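450aa long hypothetical fmu protein (Pyrococcus horikoshii, PDB 2YXL) probably methylates RNA at cytosine C5, using S-adenosyl-L-methionine as methyl donor. Local coordinates at residues Leu8-Ala21 against Phe39-Leu53. Sequence-based numbering, arbitrary orientation.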
loop_
_atom_site.group_PDB
_atom_site.type_symbol
_atom_site.label_atom_id
_atom_site.label_comp_id
_atom_site.label_asym_id
_atom_site.label_seq_id
_atom_site.Cartn_x
_atom_site.Cartn_y
_atom_site.Cartn_z
ATOM N N LEU A 8 -29.303 1.919 -5.043
ATOM C CA LEU A 8 -28.310 0.907 -4.698
ATOM C C LEU A 8 -28.959 -0.289 -3.999
ATOM O O LEU A 8 -29.428 -0.174 -2.863
ATOM C CB LEU A 8 -27.226 1.522 -3.804
ATOM C CG LEU A 8 -26.062 0.657 -3.309
ATOM C CD1 LEU A 8 -24.992 0.527 -4.377
ATOM C CD2 LEU A 8 -25.468 1.247 -2.043
ATOM N N SER A 9 -28.982 -1.429 -4.689
ATOM C CA SER A 9 -29.507 -2.675 -4.124
ATOM C C SER A 9 -28.387 -3.683 -3.855
ATOM O O SER A 9 -27.751 -4.182 -4.788
ATOM C CB SER A 9 -30.567 -3.285 -5.045
ATOM O OG SER A 9 -30.018 -3.595 -6.314
ATOM N N ILE A 10 -28.151 -3.971 -2.575
ATOM C CA ILE A 10 -27.134 -4.941 -2.170
ATOM C C ILE A 10 -27.811 -6.187 -1.589
ATOM O O ILE A 10 -28.600 -6.079 -0.649
ATOM C CB ILE A 10 -26.121 -4.337 -1.144
ATOM C CG1 ILE A 10 -25.566 -3.000 -1.650
ATOM C CG2 ILE A 10 -24.974 -5.315 -0.861
ATOM C CD1 ILE A 10 -24.786 -2.207 -0.614
ATOM N N PRO A 11 -27.515 -7.372 -2.162
ATOM C CA PRO A 11 -28.029 -8.654 -1.663
ATOM C C PRO A 11 -27.434 -9.029 -0.294
ATOM O O PRO A 11 -26.400 -8.480 0.088
ATOM C CB PRO A 11 -27.582 -9.649 -2.740
ATOM C CG PRO A 11 -26.384 -9.025 -3.355
ATOM C CD PRO A 11 -26.664 -7.553 -3.353
ATOM N N PRO A 12 -28.083 -9.961 0.440
ATOM C CA PRO A 12 -27.635 -10.352 1.786
ATOM C C PRO A 12 -26.169 -10.780 1.861
ATOM O O PRO A 12 -25.462 -10.378 2.791
ATOM C CB PRO A 12 -28.552 -11.531 2.132
ATOM C CG PRO A 12 -29.774 -11.300 1.327
ATOM C CD PRO A 12 -29.296 -10.701 0.039
ATOM N N LYS A 13 -25.716 -11.574 0.890
ATOM C CA LYS A 13 -24.320 -12.017 0.842
ATOM C C LYS A 13 -23.363 -10.845 0.618
ATOM O O LYS A 13 -22.213 -10.882 1.060
ATOM C CB LYS A 13 -24.111 -13.110 -0.218
ATOM C CG LYS A 13 -24.228 -12.655 -1.671
ATOM C CD LYS A 13 -23.847 -13.774 -2.627
ATOM C CE LYS A 13 -23.993 -13.344 -4.079
ATOM N NZ LYS A 13 -23.904 -14.502 -5.018
ATOM N N GLY A 14 -23.855 -9.813 -0.066
ATOM C CA GLY A 14 -23.092 -8.595 -0.313
ATOM C C GLY A 14 -22.920 -7.769 0.946
ATOM O O GLY A 14 -21.855 -7.195 1.175
ATOM N N ILE A 15 -23.977 -7.714 1.760
ATOM C CA ILE A 15 -23.952 -6.997 3.036
ATOM C C ILE A 15 -22.964 -7.649 3.999
ATOM O O ILE A 15 -22.191 -6.962 4.659
ATOM C CB ILE A 15 -25.369 -6.899 3.673
ATOM C CG1 ILE A 15 -26.259 -5.929 2.880
ATOM C CG2 ILE A 15 -25.295 -6.494 5.153
ATOM C CD1 ILE A 15 -25.806 -4.463 2.886
ATOM N N ARG A 16 -22.983 -8.976 4.060
ATOM C CA ARG A 16 -22.060 -9.718 4.912
ATOM C C ARG A 16 -20.630 -9.599 4.397
ATOM O O ARG A 16 -19.675 -9.687 5.172
ATOM C CB ARG A 16 -22.470 -11.189 5.011
ATOM C CG ARG A 16 -23.818 -11.427 5.690
ATOM C CD ARG A 16 -24.101 -12.911 5.873
ATOM N NE ARG A 16 -24.380 -13.566 4.597
ATOM C CZ ARG A 16 -25.594 -13.877 4.155
ATOM N NH1 ARG A 16 -26.674 -13.611 4.884
ATOM N NH2 ARG A 16 -25.726 -14.461 2.973
ATOM N N ALA A 17 -20.499 -9.377 3.090
ATOM C CA ALA A 17 -19.200 -9.287 2.430
ATOM C C ALA A 17 -18.380 -8.053 2.821
ATOM O O ALA A 17 -17.218 -8.197 3.211
ATOM C CB ALA A 17 -19.362 -9.375 0.908
ATOM N N ILE A 18 -18.961 -6.855 2.720
ATOM C CA ILE A 18 -18.208 -5.635 3.058
ATOM C C ILE A 18 -17.948 -5.532 4.548
ATOM O O ILE A 18 -16.905 -5.030 4.949
ATOM C CB ILE A 18 -18.869 -4.293 2.612
ATOM C CG1 ILE A 18 -20.253 -4.497 2.014
ATOM C CG2 ILE A 18 -17.913 -3.480 1.726
ATOM C CD1 ILE A 18 -21.346 -4.392 3.035
ATOM N N ILE A 19 -18.899 -5.989 5.360
ATOM C CA ILE A 19 -18.715 -6.006 6.808
ATOM C C ILE A 19 -17.489 -6.847 7.157
ATOM O O ILE A 19 -16.613 -6.386 7.889
ATOM C CB ILE A 19 -19.972 -6.505 7.572
ATOM C CG1 ILE A 19 -21.130 -5.517 7.392
ATOM C CG2 ILE A 19 -19.656 -6.699 9.068
ATOM C CD1 ILE A 19 -22.476 -6.026 7.879
ATOM N N GLU A 20 -17.419 -8.061 6.610
ATOM C CA GLU A 20 -16.270 -8.935 6.838
ATOM C C GLU A 20 -14.978 -8.351 6.253
ATOM O O GLU A 20 -13.912 -8.482 6.854
ATOM C CB GLU A 20 -16.536 -10.360 6.330
ATOM C CG GLU A 20 -15.352 -11.323 6.505
ATOM C CD GLU A 20 -15.726 -12.672 7.118
ATOM O OE1 GLU A 20 -14.828 -13.319 7.701
ATOM O OE2 GLU A 20 -16.901 -13.091 7.029
ATOM N N ALA A 21 -15.078 -7.692 5.101
ATOM C CA ALA A 21 -13.912 -7.066 4.473
ATOM C C ALA A 21 -13.386 -5.899 5.303
ATOM O O ALA A 21 -12.175 -5.736 5.458
ATOM C CB ALA A 21 -14.239 -6.611 3.051
ATOM N N PHE A 39 -14.588 -11.597 0.071
ATOM C CA PHE A 39 -15.392 -11.717 -1.143
ATOM C C PHE A 39 -15.503 -13.169 -1.621
ATOM O O PHE A 39 -16.569 -13.595 -2.066
ATOM C CB PHE A 39 -14.834 -10.803 -2.242
ATOM C CG PHE A 39 -15.186 -9.340 -2.064
ATOM C CD1 PHE A 39 -15.531 -8.826 -0.812
ATOM C CD2 PHE A 39 -15.151 -8.472 -3.149
ATOM C CE1 PHE A 39 -15.848 -7.478 -0.650
ATOM C CE2 PHE A 39 -15.466 -7.122 -2.999
ATOM C CZ PHE A 39 -15.815 -6.625 -1.748
ATOM N N LYS A 40 -14.408 -13.919 -1.506
ATOM C CA LYS A 40 -14.387 -15.340 -1.863
ATOM C C LYS A 40 -15.122 -16.187 -0.828
ATOM O O LYS A 40 -15.699 -17.226 -1.162
ATOM C CB LYS A 40 -12.949 -15.849 -2.025
ATOM C CG LYS A 40 -12.118 -15.104 -3.065
ATOM C CD LYS A 40 -12.505 -15.460 -4.499
ATOM C CE LYS A 40 -12.121 -14.346 -5.462
ATOM N NZ LYS A 40 -10.713 -13.898 -5.276
ATOM N N LYS A 41 -15.088 -15.736 0.424
ATOM C CA LYS A 41 -15.777 -16.402 1.526
ATOM C C LYS A 41 -17.292 -16.312 1.347
ATOM O O LYS A 41 -18.010 -17.285 1.582
ATOM C CB LYS A 41 -15.369 -15.766 2.858
ATOM C CG LYS A 41 -15.534 -16.652 4.084
ATOM C CD LYS A 41 -15.487 -15.810 5.353
ATOM C CE LYS A 41 -15.268 -16.652 6.605
ATOM N NZ LYS A 41 -13.822 -16.903 6.856
ATOM N N HIS A 42 -17.764 -15.142 0.918
ATOM C CA HIS A 42 -19.196 -14.875 0.779
ATOM C C HIS A 42 -19.729 -15.011 -0.649
ATOM O O HIS A 42 -20.860 -14.606 -0.938
ATOM C CB HIS A 42 -19.541 -13.505 1.364
ATOM C CG HIS A 42 -19.599 -13.493 2.857
ATOM N ND1 HIS A 42 -18.564 -13.028 3.639
ATOM C CD2 HIS A 42 -20.561 -13.911 3.714
ATOM C CE1 HIS A 42 -18.891 -13.149 4.913
ATOM N NE2 HIS A 42 -20.097 -13.682 4.986
ATOM N N ASP A 43 -18.904 -15.581 -1.527
ATOM C CA ASP A 43 -19.275 -15.886 -2.914
ATOM C C ASP A 43 -19.733 -14.672 -3.736
ATOM O O ASP A 43 -20.853 -14.643 -4.254
ATOM C CB ASP A 43 -20.314 -17.019 -2.964
ATOM C CG ASP A 43 -19.692 -18.389 -2.772
ATOM O OD1 ASP A 43 -19.872 -18.975 -1.684
ATOM O OD2 ASP A 43 -19.016 -18.875 -3.706
ATOM N N VAL A 44 -18.859 -13.676 -3.848
ATOM C CA VAL A 44 -19.116 -12.528 -4.711
ATOM C C VAL A 44 -18.539 -12.839 -6.091
ATOM O O VAL A 44 -17.401 -12.482 -6.402
ATOM C CB VAL A 44 -18.531 -11.211 -4.135
ATOM C CG1 VAL A 44 -18.980 -10.013 -4.965
ATOM C CG2 VAL A 44 -18.955 -11.028 -2.682
ATOM N N GLU A 45 -19.334 -13.534 -6.898
ATOM C CA GLU A 45 -18.917 -13.971 -8.227
ATOM C C GLU A 45 -19.190 -12.887 -9.266
ATOM O O GLU A 45 -18.382 -12.668 -10.168
ATOM C CB GLU A 45 -19.642 -15.266 -8.624
ATOM C CG GLU A 45 -19.528 -16.415 -7.617
ATOM C CD GLU A 45 -20.379 -17.624 -7.997
ATOM O OE1 GLU A 45 -21.156 -18.099 -7.139
ATOM O OE2 GLU A 45 -20.276 -18.097 -9.151
ATOM N N GLU A 46 -20.334 -12.219 -9.127
ATOM C CA GLU A 46 -20.783 -11.179 -10.054
ATOM C C GLU A 46 -19.827 -9.993 -10.077
ATOM O O GLU A 46 -19.434 -9.484 -9.025
ATOM C CB GLU A 46 -22.198 -10.718 -9.678
ATOM C CG GLU A 46 -22.720 -9.501 -10.443
ATOM C CD GLU A 46 -24.018 -8.944 -9.872
ATOM O OE1 GLU A 46 -24.334 -9.209 -8.689
ATOM O OE2 GLU A 46 -24.727 -8.232 -10.613
ATOM N N ALA A 47 -19.461 -9.565 -11.284
ATOM C CA ALA A 47 -18.556 -8.435 -11.484
ATOM C C ALA A 47 -19.191 -7.105 -11.083
ATOM O O ALA A 47 -18.496 -6.205 -10.610
ATOM C CB ALA A 47 -18.079 -8.382 -12.935
ATOM N N TRP A 48 -20.506 -6.992 -11.277
ATOM C CA TRP A 48 -21.252 -5.784 -10.917
ATOM C C TRP A 48 -21.276 -5.574 -9.405
ATOM O O TRP A 48 -21.096 -4.452 -8.927
ATOM C CB TRP A 48 -22.666 -5.838 -11.472
ATOM N N LEU A 49 -21.497 -6.659 -8.664
ATOM C CA LEU A 49 -21.474 -6.620 -7.207
ATOM C C LEU A 49 -20.050 -6.414 -6.698
ATOM O O LEU A 49 -19.825 -5.621 -5.783
ATOM C CB LEU A 49 -22.083 -7.896 -6.611
ATOM C CG LEU A 49 -22.269 -7.937 -5.088
ATOM C CD1 LEU A 49 -23.231 -6.855 -4.619
ATOM C CD2 LEU A 49 -22.747 -9.309 -4.639
ATOM N N ASN A 50 -19.101 -7.126 -7.304
ATOM C CA ASN A 50 -17.684 -6.990 -6.972
ATOM C C ASN A 50 -17.225 -5.538 -7.080
ATOM O O ASN A 50 -16.515 -5.044 -6.207
ATOM C CB ASN A 50 -16.833 -7.887 -7.878
ATOM C CG ASN A 50 -15.470 -8.204 -7.281
ATOM O OD1 ASN A 50 -14.629 -7.320 -7.098
ATOM N ND2 ASN A 50 -15.241 -9.481 -6.987
ATOM N N ARG A 51 -17.654 -4.866 -8.148
ATOM C CA ARG A 51 -17.335 -3.461 -8.396
ATOM C C ARG A 51 -17.954 -2.541 -7.339
ATOM O O ARG A 51 -17.248 -1.743 -6.716
ATOM C CB ARG A 51 -17.793 -3.060 -9.804
ATOM C CG ARG A 51 -17.353 -1.675 -10.248
ATOM C CD ARG A 51 -17.721 -1.404 -11.701
ATOM N NE ARG A 51 -16.954 -2.224 -12.639
ATOM C CZ ARG A 51 -17.463 -3.201 -13.387
ATOM N NH1 ARG A 51 -18.758 -3.496 -13.329
ATOM N NH2 ARG A 51 -16.675 -3.883 -14.208
ATOM N N VAL A 52 -19.265 -2.668 -7.142
ATOM C CA VAL A 52 -20.010 -1.855 -6.178
ATOM C C VAL A 52 -19.457 -1.988 -4.747
ATOM O O VAL A 52 -19.238 -0.986 -4.063
ATOM C CB VAL A 52 -21.531 -2.187 -6.232
ATOM C CG1 VAL A 52 -22.259 -1.706 -4.989
ATOM C CG2 VAL A 52 -22.161 -1.582 -7.478
ATOM N N LEU A 53 -19.219 -3.223 -4.315
ATOM C CA LEU A 53 -18.707 -3.481 -2.977
ATOM C C LEU A 53 -17.259 -3.027 -2.804
ATOM O O LEU A 53 -16.877 -2.582 -1.723
ATOM C CB LEU A 53 -18.856 -4.958 -2.608
ATOM C CG LEU A 53 -20.263 -5.560 -2.506
ATOM C CD1 LEU A 53 -20.169 -6.983 -1.994
ATOM C CD2 LEU A 53 -21.193 -4.735 -1.622
HETATM O O HOH W 1 -22.342 -12.844 -7.196
#
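His-42, Arg-16 and Glu-20 illustrate how one aromatic ring can dock against the flank of a helix. One face of the imidazole lies over the backbone of helix 12-24 at the link between Arg-16 and Ala-17. The CB of Arg-16 sits 3.4 Å from NE2 of His-42, and the guanidinium, its plane 31° from that of the ring, brings its edge up to CD2. The Glu-20 carboxylate approaches the imidazole edge, with OE2 near CE1, its plane inclined to the ring. With CG anti to the carbonyl carbon, the ring swings onto the helix, while ND1 makes a weak hydrogen bond back to Ala-38 O of helix 32-41. The imidazole also meets the ring of Phe-117, steeply inclined to it. Alanine in place of His-42 would probably open a gap between Arg-16 and Glu-20 and remove a ring that Phe-117 meets. Glu-20 also forms a long salt bridge, OE1 to Lys-41 NZ at 3.8 Å, but its stronger mate is Arg-121.

One turn earlier, Lys-13 stretches beyond CG and delivers NZ to the carbonyl of Asp-43 (NZ to O 3.1 Å, C=O...N angle 169°); a water joins the same NZ to the backbone N of Glu-46, the N-cap residue of helix 47-75. Alongside these polar contacts the packing is apolar. Leu-53 lays CD1 3.7 Å from Gly-14 CA and also against the Ala-17 methyl, while its CD2 meets CG1 of Ile-18, the two side chains crossing at about a right angle. Pro-11 and Leu-49 meet tip to tip, and Leu-8 slides past Val-52 in the opposite direction.

This is helix packing within the all-helical N-terminal part, away from the sinefungin pocket. Helix 12-24 packs on the end of helix 32-41, the turn after it and the first turns of helix 47-75; the axes of segments 12-21 and 47-53 cross at -39°. Helix 104-121 adjoins Arg-16 and Glu-20 through Phe-117, and helix 84-99 meets Ile-10 and Ile-18.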